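Local coordinates for protein lasso peptide isopeptidase AtxE2 (Asticcacaulis excentricus, PDB 5TXE) that hydrolyses the isopeptide bond of the lasso peptides astexin-2 and astexin-3, converting the threaded knots into linear peptides, at residues A[502-507]-A[538-543]. The protein carries 1 engineered substitution. Residues are numbered along the deposited sequence; the frame is centred on the assembly and turned at random.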
ATOM      1  N   THR A 502       5.812   7.867 -20.461  1.00 30.12           N
ATOM      2  CA  THR A 502       5.427   8.931 -19.517  1.00 30.52           C
ATOM      3  C   THR A 502       6.592   9.379 -18.689  1.00 30.63           C
ATOM      4  O   THR A 502       6.765  10.554 -18.459  1.00 29.93           O
ATOM      5  CB  THR A 502       4.287   8.490 -18.587  1.00 29.86           C
ATOM      6  OG1 THR A 502       3.183   8.071 -19.371  1.00 29.61           O
ATOM      7  CG2 THR A 502       3.835   9.606 -17.667  1.00 32.05           C
ATOM      8  N   LEU A 503       7.420   8.452 -18.248  1.00 31.48           N
ATOM      9  CA  LEU A 503       8.618   8.858 -17.518  1.00 30.83           C
ATOM     10  C   LEU A 503       9.561   9.694 -18.385  1.00 28.24           C
ATOM     11  O   LEU A 503      10.146  10.658 -17.907  1.00 28.34           O
ATOM     12  CB  LEU A 503       9.385   7.635 -17.008  1.00 32.59           C
ATOM     13  CG  LEU A 503       8.726   6.912 -15.840  1.00 33.70           C
ATOM     14  CD1 LEU A 503       9.457   5.639 -15.584  1.00 33.45           C
ATOM     15  CD2 LEU A 503       8.721   7.786 -14.587  1.00 34.73           C
ATOM     16  N   GLU A 504       9.736   9.280 -19.628  1.00 28.63           N
ATOM     17  CA  GLU A 504      10.539  10.023 -20.582  1.00 32.55           C
ATOM     18  C   GLU A 504       9.940  11.442 -20.821  1.00 30.86           C
ATOM     19  O   GLU A 504      10.684  12.405 -20.838  1.00 33.25           O
ATOM     20  CB  GLU A 504      10.715   9.250 -21.869  1.00 32.53           C
ATOM     21  CG  GLU A 504      11.599   8.000 -21.712  1.00 36.36           C
ATOM     22  CD  GLU A 504      11.634   7.104 -22.954  1.00 40.59           C
ATOM     23  OE1 GLU A 504      10.857   7.353 -23.918  1.00 46.72           O
ATOM     24  OE2 GLU A 504      12.457   6.150 -22.992  1.00 48.30           O
ATOM     25  N   ASP A 505       8.621  11.577 -20.868  1.00 31.23           N
ATOM     26  CA  ASP A 505       7.982  12.909 -20.960  1.00 35.26           C
ATOM     27  C   ASP A 505       8.305  13.755 -19.745  1.00 32.29           C
ATOM     28  O   ASP A 505       8.680  14.912 -19.877  1.00 29.97           O
ATOM     29  CB  ASP A 505       6.458  12.787 -21.099  1.00 36.45           C
ATOM     30  CG  ASP A 505       6.040  12.068 -22.384  1.00 42.61           C
ATOM     31  OD1 ASP A 505       6.819  12.095 -23.350  1.00 46.72           O
ATOM     32  OD2 ASP A 505       4.936  11.463 -22.450  1.00 52.14           O
ATOM     33  N   LEU A 506       8.205  13.178 -18.551  1.00 30.24           N
ATOM     34  CA  LEU A 506       8.500  13.945 -17.356  1.00 31.92           C
ATOM     35  C   LEU A 506       9.952  14.374 -17.308  1.00 32.81           C
ATOM     36  O   LEU A 506      10.270  15.484 -16.866  1.00 32.88           O
ATOM     37  CB  LEU A 506       8.138  13.198 -16.078  1.00 32.30           C
ATOM     38  CG  LEU A 506       6.659  12.987 -15.934  1.00 34.80           C
ATOM     39  CD1 LEU A 506       6.331  11.843 -14.958  1.00 36.20           C
ATOM     40  CD2 LEU A 506       6.040  14.303 -15.456  1.00 34.75           C
ATOM     41  N   ILE A 507      10.827  13.471 -17.693  1.00 30.81           N
ATOM     42  CA  ILE A 507      12.237  13.776 -17.653  1.00 32.94           C
ATOM     43  C   ILE A 507      12.495  14.910 -18.647  1.00 35.61           C
ATOM     44  O   ILE A 507      13.213  15.854 -18.332  1.00 35.23           O
ATOM     45  CB  ILE A 507      13.087  12.532 -18.017  1.00 29.78           C
ATOM     46  CG1 ILE A 507      13.000  11.478 -16.890  1.00 31.72           C
ATOM     47  CG2 ILE A 507      14.528  12.887 -18.231  1.00 30.02           C
ATOM     48  CD1 ILE A 507      13.611  10.160 -17.292  1.00 33.32           C
ATOM     49  N   ILE A 538      16.065  -2.135 -20.264  1.00 30.39           N
ATOM     50  CA  ILE A 538      16.257  -2.866 -21.501  1.00 30.90           C
ATOM     51  C   ILE A 538      15.802  -2.061 -22.698  1.00 32.64           C
ATOM     52  O   ILE A 538      16.393  -2.165 -23.746  1.00 29.97           O
ATOM     53  CB  ILE A 538      15.497  -4.195 -21.462  1.00 28.81           C
ATOM     54  CG1 ILE A 538      16.250  -5.164 -20.527  1.00 29.65           C
ATOM     55  CG2 ILE A 538      15.333  -4.832 -22.845  1.00 28.23           C
ATOM     56  CD1 ILE A 538      15.349  -6.254 -20.041  1.00 29.93           C
ATOM     57  N   ASN A 539      14.726  -1.302 -22.558  1.00 31.40           N
ATOM     58  CA  ASN A 539      14.105  -0.654 -23.701  1.00 29.11           C
ATOM     59  C   ASN A 539      14.361   0.864 -23.776  1.00 29.34           C
ATOM     60  O   ASN A 539      13.682   1.577 -24.502  1.00 30.84           O
ATOM     61  CB  ASN A 539      12.607  -0.977 -23.667  1.00 27.55           C
ATOM     62  CG  ASN A 539      12.324  -2.454 -23.825  1.00 29.86           C
ATOM     63  OD1 ASN A 539      12.414  -2.968 -24.898  1.00 31.24           O
ATOM     64  ND2 ASN A 539      12.019  -3.141 -22.733  1.00 29.37           N
ATOM     65  N   SER A 540      15.332   1.356 -23.004  1.00 29.37           N
ATOM     66  CA  SER A 540      15.819   2.698 -23.136  1.00 26.92           C
ATOM     67  C   SER A 540      17.242   2.767 -22.624  1.00 29.28           C
ATOM     68  O   SER A 540      17.728   1.877 -21.948  1.00 28.97           O
ATOM     69  CB  SER A 540      14.944   3.633 -22.344  1.00 29.72           C
ATOM     70  OG  SER A 540      15.445   3.886 -21.055  1.00 31.15           O
ATOM     71  N   HIS A 541      17.927   3.835 -22.953  1.00 28.30           N
ATOM     72  CA  HIS A 541      19.214   4.180 -22.368  1.00 25.92           C
ATOM     73  C   HIS A 541      19.113   5.499 -21.675  1.00 25.16           C
ATOM     74  O   HIS A 541      20.051   6.268 -21.588  1.00 27.26           O
ATOM     75  CB  HIS A 541      20.278   4.229 -23.473  1.00 28.36           C
ATOM     76  CG  HIS A 541      20.595   2.894 -24.058  1.00 27.12           C
ATOM     77  ND1 HIS A 541      19.859   2.335 -25.088  1.00 32.73           N
ATOM     78  CD2 HIS A 541      21.592   2.016 -23.791  1.00 30.13           C
ATOM     79  CE1 HIS A 541      20.371   1.157 -25.406  1.00 30.34           C
ATOM     80  NE2 HIS A 541      21.416   0.936 -24.627  1.00 29.88           N
ATOM     81  N   ARG A 542      17.957   5.774 -21.114  1.00 28.32           N
ATOM     82  CA  ARG A 542      17.766   7.023 -20.387  1.00 29.03           C
ATOM     83  C   ARG A 542      18.202   6.999 -18.955  1.00 28.83           C
ATOM     84  O   ARG A 542      18.195   8.055 -18.327  1.00 27.48           O
ATOM     85  CB  ARG A 542      16.308   7.358 -20.410  1.00 32.32           C
ATOM     86  CG  ARG A 542      15.788   7.476 -21.823  1.00 39.10           C
ATOM     87  CD  ARG A 542      16.163   8.788 -22.466  1.00 45.15           C
ATOM     88  NE  ARG A 542      15.126   9.065 -23.457  1.00 55.56           N
ATOM     89  CZ  ARG A 542      14.365  10.144 -23.444  1.00 52.35           C
ATOM     90  NH1 ARG A 542      14.557  11.114 -22.542  1.00 54.23           N
ATOM     91  NH2 ARG A 542      13.417  10.259 -24.349  1.00 64.77           N
ATOM     92  N   PHE A 543      18.561   5.817 -18.403  1.00 25.84           N
ATOM     93  CA  PHE A 543      18.873   5.736 -16.959  1.00 26.09           C
ATOM     94  C   PHE A 543      20.320   5.457 -16.667  1.00 25.21           C
ATOM     95  O   PHE A 543      20.878   4.538 -17.179  1.00 27.99           O
ATOM     96  CB  PHE A 543      17.943   4.697 -16.346  1.00 25.88           C
ATOM     97  CG  PHE A 543      16.509   5.026 -16.592  1.00 25.27           C
ATOM     98  CD1 PHE A 543      15.933   6.098 -15.948  1.00 27.55           C
ATOM     99  CD2 PHE A 543      15.770   4.317 -17.456  1.00 26.00           C
ATOM    100  CE1 PHE A 543      14.633   6.424 -16.165  1.00 25.18           C
ATOM    101  CE2 PHE A 543      14.464   4.649 -17.691  1.00 24.60           C
ATOM    102  CZ  PHE A 543      13.904   5.697 -17.032  1.00 24.49           C
TER
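In the alpha/beta-hydrolase domain, helix 494-512 meets the loop that follows helix 528-539 and leads into strand 545-548, and Glu504 and Arg542 carry most of this junction. The extended Glu504 chain lies over one face of the Arg542 guanidinium, CG 3.8 Å above the centre of that plane. Carboxylate and guanidinium are stacked, their planes 15° apart, and Glu504 OE1 to Arg542 NH2 is a long 3.9 Å salt bridge of charge alone, with no N-H aimed at the oxygen. Arg542 bends at chi2 (-78°), which turns the guanidinium face toward the glutamate chain, the two side chains crossing at about a right angle, and Asp508, a turn further along the same helix, pairs with NH1. Glu504 OE2 rests 3.6 Å from Ser540 CB. The hydroxyl of that serine closes an ST turn, Arg542 N to Ser540 OG 3.1 Å, and also hydrogen-bonds to Gly536 O. With an alanine here in place of Glu504, the guanidinium would probably lose the CG and carboxylate stacked on this face, and with them a weak second counter-charge. Deeper in, Ile507 CD1 touches Phe543 CE1 at 4.0 Å, and both side chains pack on Ile435 and Val521 of the mixed, mostly parallel sheet of the alpha/beta-hydrolase domain, as in the prolyl oligopeptidase family.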